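Local coordinates for protein DNA polymerase III subunit beta (Caulobacter crescentus, PDB 5WCE) that probably forms a ring-shaped head-to-tail homodimer around DNA that tethers DNA polymerases and other proteins to it, making replication processive, at residues L81-I84 against V85-L88; A137-T140 against N141-I144. All blocks are in the same frame, centred on the assembly; numbering follows the deposited sequence.

In the fold
Both contacts are local, each tying one turn of a helix to the residues next to it, but at different ends of their helices. Contact 1 covers the closing turns of helix 78-87 in the N-terminal domain; contact 2 is where strand 136-139 passes into helix 140-148 of the central domain. The strands leading into these helices, 72-77 and 136-139, are the two outermost strands of one eight-stranded antiparallel sheet spanning both domains. The centres of contacts 1 and 2 are about 32 Å apart, and the nearest atoms of contacts 1 and 2 about 20 Å. Contact 1 lies at the interface with the second subunit, which Lys87 touches directly; no other chain of the dimer touches contact 2.

Contact 1 (L81-I84 against V85-L88); sequences LYEI and VRKL
Glu83 and Arg86, three residues apart in the last turns of helix 78-87, form an i to i+3 salt bridge on the side away from Leu81 and Val85. The Arg86 side chain begins with CB 3.4 Å from Tyr82 O, the same oxygen that accepts the helical bond from Arg86 N. CG continues anti to the backbone N (chi1 -160°), which sends the chain back along the helix, and CD comes in obliquely to the Tyr82 ring, 3.9 Å from Tyr82 OH. A bend at chi3 then turns the guanidinium toward Glu83. There it grips side-on: NE donates to Glu83 OE2 at 3.1 Å and NH2 to Glu83 OE1 at 2.9 Å, both on the syn side of the carboxylate. Each oxygen lies close to the guanidinium plane, yet the two planes are 39° apart, so the nitrogens meet OE1 and OE2 from outside the carboxylate plane, farther out at OE2 than at OE1.

On the buried side Leu81 CD1 packs on Val85 CG2 at 4.2 Å, and both residues also touch Leu21 of helix 14-25. Lys87 reaches across the subunit boundary: NZ bonds to Thr285 of the second subunit and forms a salt bridge with Asp281 of that same subunit. A water joins it back to the Glu83-Arg86 pair, donating to Glu83 OE1 at 2.9 Å and accepting from Lys87 NZ at 3.1 Å.

Contact 2 (A137-T140 against N141-I144); sequences AVDT and NELI
The Asp139 carboxylate presents OD1 to the start of the next helix: Glu142 N donates to it at 3.0 Å in a nearly straight bond (168°), and OD1 accepts with its anti lone pair, the one turned away from OD2. The Glu142 carboxylate is turned 59° to that of Asp139, and what meets Asp139 is the aliphatic part of its chain, with CG 3.5 Å from Asp139 OD1. Asp139 CG stands anti to its own nitrogen (chi1 -179°), which swings OD1 forward over the first helical turn.

This is an N-cap, closing strand 136-139 and opening helix 140-148. A negative group here would probably be favoured by the positive end of the helix dipole. The main chain takes over at once: Leu143 N bonds to Asp139 O at 2.9 Å, and Ile144 N to Thr140 O at 2.9 Å.

On the buried side Val138 CG1 meets Leu143 CB at 4.2 Å, the two side chains crossing at about a right angle; Leu143 goes on to touch Val227 and Met220. Thr140 brings CG2 to within 4.1 Å of Ile144 CD1, while its OG1 bonds to Gly224 O.

Contact 1 (L81-I84 against V85-L88)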
ATOM      1  N   LEU A  81      12.007 -20.038  -1.242  1.00 22.71           N
ATOM      2  CA  LEU A  81      13.338 -19.942  -1.788  1.00 23.50           C
ATOM      3  C   LEU A  81      13.746 -18.505  -2.100  1.00 23.10           C
ATOM      4  O   LEU A  81      14.840 -18.085  -1.709  1.00 22.38           O
ATOM      5  CB  LEU A  81      13.493 -20.801  -3.034  1.00 24.62           C
ATOM      6  CG  LEU A  81      14.913 -20.989  -3.560  1.00 25.71           C
ATOM      7  CD1 LEU A  81      15.891 -21.438  -2.513  1.00 26.51           C
ATOM      8  CD2 LEU A  81      14.945 -22.003  -4.694  1.00 26.19           C
ATOM      9  N   TYR A  82      12.853 -17.753  -2.742  1.00 23.94           N
ATOM     10  CA  TYR A  82      13.106 -16.337  -3.078  1.00 25.32           C
ATOM     11  C   TYR A  82      13.407 -15.513  -1.796  1.00 25.38           C
ATOM     12  O   TYR A  82      14.403 -14.816  -1.718  1.00 24.95           O
ATOM     13  CB  TYR A  82      11.918 -15.744  -3.869  1.00 27.16           C
ATOM     14  CG  TYR A  82      12.037 -14.251  -4.083  1.00 28.65           C
ATOM     15  CD1 TYR A  82      12.901 -13.741  -5.055  1.00 29.43           C
ATOM     16  CD2 TYR A  82      11.314 -13.348  -3.284  1.00 31.10           C
ATOM     17  CE1 TYR A  82      13.046 -12.380  -5.238  1.00 30.21           C
ATOM     18  CE2 TYR A  82      11.475 -11.982  -3.428  1.00 32.92           C
ATOM     19  CZ  TYR A  82      12.330 -11.494  -4.407  1.00 32.65           C
ATOM     20  OH  TYR A  82      12.461 -10.118  -4.559  1.00 32.72           O
ATOM     21  N   GLU A  83      12.571 -15.663  -0.780  1.00 24.74           N
ATOM     22  CA  GLU A  83      12.742 -14.932   0.467  1.00 25.54           C
ATOM     23  C   GLU A  83      14.018 -15.275   1.201  1.00 24.93           C
ATOM     24  O   GLU A  83      14.693 -14.386   1.688  1.00 24.40           O
ATOM     25  CB  GLU A  83      11.514 -15.116   1.356  1.00 27.78           C
ATOM     26  CG  GLU A  83      10.326 -14.309   0.780  1.00 28.85           C
ATOM     27  CD  GLU A  83      10.599 -12.809   0.913  1.00 30.02           C
ATOM     28  OE1 GLU A  83      10.942 -12.366   2.024  1.00 35.54           O
ATOM     29  OE2 GLU A  83      10.640 -12.086  -0.059  1.00 32.41           O
ATOM     30  N   ILE A  84      14.378 -16.556   1.236  1.00 23.12           N
ATOM     31  CA  ILE A  84      15.641 -16.957   1.858  1.00 24.17           C
ATOM     32  C   ILE A  84      16.808 -16.234   1.162  1.00 23.39           C
ATOM     33  O   ILE A  84      17.672 -15.632   1.792  1.00 23.59           O
ATOM     34  CB  ILE A  84      15.849 -18.488   1.782  1.00 24.08           C
ATOM     35  CG1 ILE A  84      14.904 -19.233   2.758  1.00 24.92           C
ATOM     36  CG2 ILE A  84      17.306 -18.890   2.100  1.00 25.25           C
ATOM     37  CD1 ILE A  84      14.807 -20.718   2.474  1.00 24.59           C
ATOM     38  N   VAL A  85      16.829 -16.322  -0.148  1.00 22.64           N
ATOM     39  CA  VAL A  85      17.973 -15.797  -0.882  1.00 23.65           C
ATOM     40  C   VAL A  85      18.062 -14.267  -0.748  1.00 23.69           C
ATOM     41  O   VAL A  85      19.142 -13.730  -0.560  1.00 24.05           O
ATOM     42  CB  VAL A  85      17.982 -16.254  -2.373  1.00 23.21           C
ATOM     43  CG1 VAL A  85      19.137 -15.604  -3.116  1.00 23.52           C
ATOM     44  CG2 VAL A  85      18.048 -17.789  -2.439  1.00 23.40           C
ATOM     45  N   ARG A  86      16.927 -13.617  -0.813  1.00 24.68           N
ATOM     46  CA  ARG A  86      16.831 -12.182  -0.603  1.00 26.84           C
ATOM     47  C   ARG A  86      17.475 -11.755   0.726  1.00 27.23           C
ATOM     48  O   ARG A  86      18.126 -10.738   0.798  1.00 28.95           O
ATOM     49  CB  ARG A  86      15.364 -11.745  -0.638  1.00 27.90           C
ATOM     50  CG  ARG A  86      15.178 -10.255  -0.907  1.00 30.54           C
ATOM     51  CD  ARG A  86      13.724  -9.821  -0.879  1.00 31.55           C
ATOM     52  NE  ARG A  86      13.077 -10.173   0.387  1.00 33.38           N
ATOM     53  CZ  ARG A  86      13.317  -9.622   1.587  1.00 36.18           C
ATOM     54  NH1 ARG A  86      14.251  -8.671   1.774  1.00 37.27           N
ATOM     55  NH2 ARG A  86      12.646 -10.046   2.652  1.00 36.37           N
ATOM     56  N   LYS A  87      17.318 -12.549   1.769  1.00 26.81           N
ATOM     57  CA  LYS A  87      17.802 -12.195   3.078  1.00 27.76           C
ATOM     58  C   LYS A  87      19.240 -12.621   3.305  1.00 27.69           C
ATOM     59  O   LYS A  87      19.805 -12.247   4.328  1.00 28.34           O
ATOM     60  CB  LYS A  87      16.914 -12.821   4.144  1.00 28.11           C
ATOM     61  CG  LYS A  87      15.499 -12.328   4.087  1.00 28.32           C
ATOM     62  CD  LYS A  87      14.627 -13.051   5.108  1.00 29.34           C
ATOM     63  CE  LYS A  87      13.128 -12.731   4.940  1.00 28.82           C
ATOM     64  NZ  LYS A  87      12.406 -13.441   6.062  1.00 29.49           N
ATOM     65  N   LEU A  88      19.834 -13.394   2.395  1.00 26.67           N
ATOM     66  CA  LEU A  88      21.231 -13.757   2.542  1.00 27.80           C
ATOM     67  C   LEU A  88      22.138 -12.527   2.400  1.00 29.36           C
ATOM     68  O   LEU A  88      21.780 -11.581   1.748  1.00 28.48           O
ATOM     69  CB  LEU A  88      21.636 -14.866   1.554  1.00 27.50           C
ATOM     70  CG  LEU A  88      20.992 -16.248   1.711  1.00 26.70           C
ATOM     71  CD1 LEU A  88      21.280 -17.184   0.547  1.00 26.33           C
ATOM     72  CD2 LEU A  88      21.423 -16.862   3.019  1.00 28.22           C
TER
HETATM   73  O   HOH W   1       9.836 -13.594   4.346  1.00 33.18           O

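Contact 2 (A137-T140 against N141-I144)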
ATOM      1  N   ALA A 137      11.272 -10.146 -33.796  1.00 33.71           N
ATOM      2  CA  ALA A 137      11.868  -9.112 -32.935  1.00 32.97           C
ATOM      3  C   ALA A 137      10.987  -7.874 -32.940  1.00 32.18           C
ATOM      4  O   ALA A 137      10.624  -7.370 -34.004  1.00 32.78           O
ATOM      5  CB  ALA A 137      13.266  -8.755 -33.383  1.00 34.61           C
ATOM      6  N   VAL A 138      10.577  -7.467 -31.737  1.00 31.24           N
ATOM      7  CA  VAL A 138       9.761  -6.299 -31.517  1.00 30.37           C
ATOM      8  C   VAL A 138      10.512  -5.336 -30.649  1.00 29.99           C
ATOM      9  O   VAL A 138      10.959  -5.683 -29.552  1.00 31.33           O
ATOM     10  CB  VAL A 138       8.385  -6.629 -30.869  1.00 28.20           C
ATOM     11  CG1 VAL A 138       7.508  -5.394 -30.843  1.00 26.98           C
ATOM     12  CG2 VAL A 138       7.713  -7.775 -31.628  1.00 29.07           C
ATOM     13  N   ASP A 139      10.621  -4.094 -31.112  1.00 30.70           N
ATOM     14  CA  ASP A 139      11.199  -3.064 -30.262  1.00 30.50           C
ATOM     15  C   ASP A 139      10.512  -3.002 -28.887  1.00 28.50           C
ATOM     16  O   ASP A 139       9.271  -2.907 -28.783  1.00 27.21           O
ATOM     17  CB  ASP A 139      11.131  -1.697 -30.978  1.00 32.36           C
ATOM     18  CG  ASP A 139      11.741  -0.627 -30.160  1.00 33.07           C
ATOM     19  OD1 ASP A 139      11.114  -0.088 -29.217  1.00 33.14           O
ATOM     20  OD2 ASP A 139      12.901  -0.349 -30.416  1.00 35.72           O
ATOM     21  N   THR A 140      11.304  -3.027 -27.830  1.00 27.39           N
ATOM     22  CA  THR A 140      10.794  -3.183 -26.485  1.00 26.09           C
ATOM     23  C   THR A 140       9.949  -2.007 -26.029  1.00 26.27           C
ATOM     24  O   THR A 140       8.914  -2.178 -25.383  1.00 25.02           O
ATOM     25  CB  THR A 140      11.952  -3.400 -25.470  1.00 26.19           C
ATOM     26  OG1 THR A 140      12.676  -4.605 -25.799  1.00 26.87           O
ATOM     27  CG2 THR A 140      11.434  -3.524 -24.076  1.00 24.96           C
ATOM     28  N   ASN A 141      10.443  -0.814 -26.311  1.00 27.34           N
ATOM     29  CA  ASN A 141       9.699   0.411 -25.970  1.00 27.11           C
ATOM     30  C   ASN A 141       8.370   0.488 -26.722  1.00 26.03           C
ATOM     31  O   ASN A 141       7.373   0.860 -26.134  1.00 25.35           O
ATOM     32  CB  ASN A 141      10.569   1.641 -26.225  1.00 28.52           C
ATOM     33  CG  ASN A 141      11.662   1.819 -25.150  1.00 29.79           C
ATOM     34  OD1 ASN A 141      11.526   1.422 -23.968  1.00 29.53           O
ATOM     35  ND2 ASN A 141      12.723   2.454 -25.557  1.00 31.90           N
ATOM     36  N   GLU A 142       8.371   0.099 -27.999  1.00 26.43           N
ATOM     37  CA  GLU A 142       7.161  -0.060 -28.787  1.00 26.12           C
ATOM     38  C   GLU A 142       6.163  -1.031 -28.142  1.00 24.99           C
ATOM     39  O   GLU A 142       4.956  -0.698 -28.039  1.00 22.51           O
ATOM     40  CB  GLU A 142       7.474  -0.450 -30.211  1.00 28.58           C
ATOM     41  CG  GLU A 142       8.176   0.633 -31.038  1.00 31.99           C
ATOM     42  CD  GLU A 142       7.298   1.867 -31.184  1.00 34.85           C
ATOM     43  OE1 GLU A 142       6.345   1.806 -31.946  1.00 36.72           O
ATOM     44  OE2 GLU A 142       7.566   2.874 -30.523  1.00 37.83           O
ATOM     45  N   LEU A 143       6.652  -2.203 -27.687  1.00 22.91           N
ATOM     46  CA  LEU A 143       5.764  -3.170 -27.064  1.00 22.62           C
ATOM     47  C   LEU A 143       5.204  -2.634 -25.758  1.00 20.93           C
ATOM     48  O   LEU A 143       4.003  -2.818 -25.433  1.00 18.72           O
ATOM     49  CB  LEU A 143       6.487  -4.518 -26.901  1.00 23.45           C
ATOM     50  CG  LEU A 143       5.666  -5.741 -26.571  1.00 23.86           C
ATOM     51  CD1 LEU A 143       4.548  -5.875 -27.592  1.00 23.79           C
ATOM     52  CD2 LEU A 143       6.613  -6.973 -26.603  1.00 24.61           C
ATOM     53  N   ILE A 144       6.068  -1.936 -25.016  1.00 20.85           N
ATOM     54  CA  ILE A 144       5.675  -1.321 -23.756  1.00 21.26           C
ATOM     55  C   ILE A 144       4.534  -0.308 -24.037  1.00 20.29           C
ATOM     56  O   ILE A 144       3.569  -0.308 -23.320  1.00 19.58           O
ATOM     57  CB  ILE A 144       6.859  -0.666 -22.996  1.00 22.48           C
ATOM     58  CG1 ILE A 144       7.691  -1.747 -22.288  1.00 23.21           C
ATOM     59  CG2 ILE A 144       6.354   0.361 -21.945  1.00 22.41           C
ATOM     60  CD1 ILE A 144       9.003  -1.217 -21.679  1.00 24.60           C
TER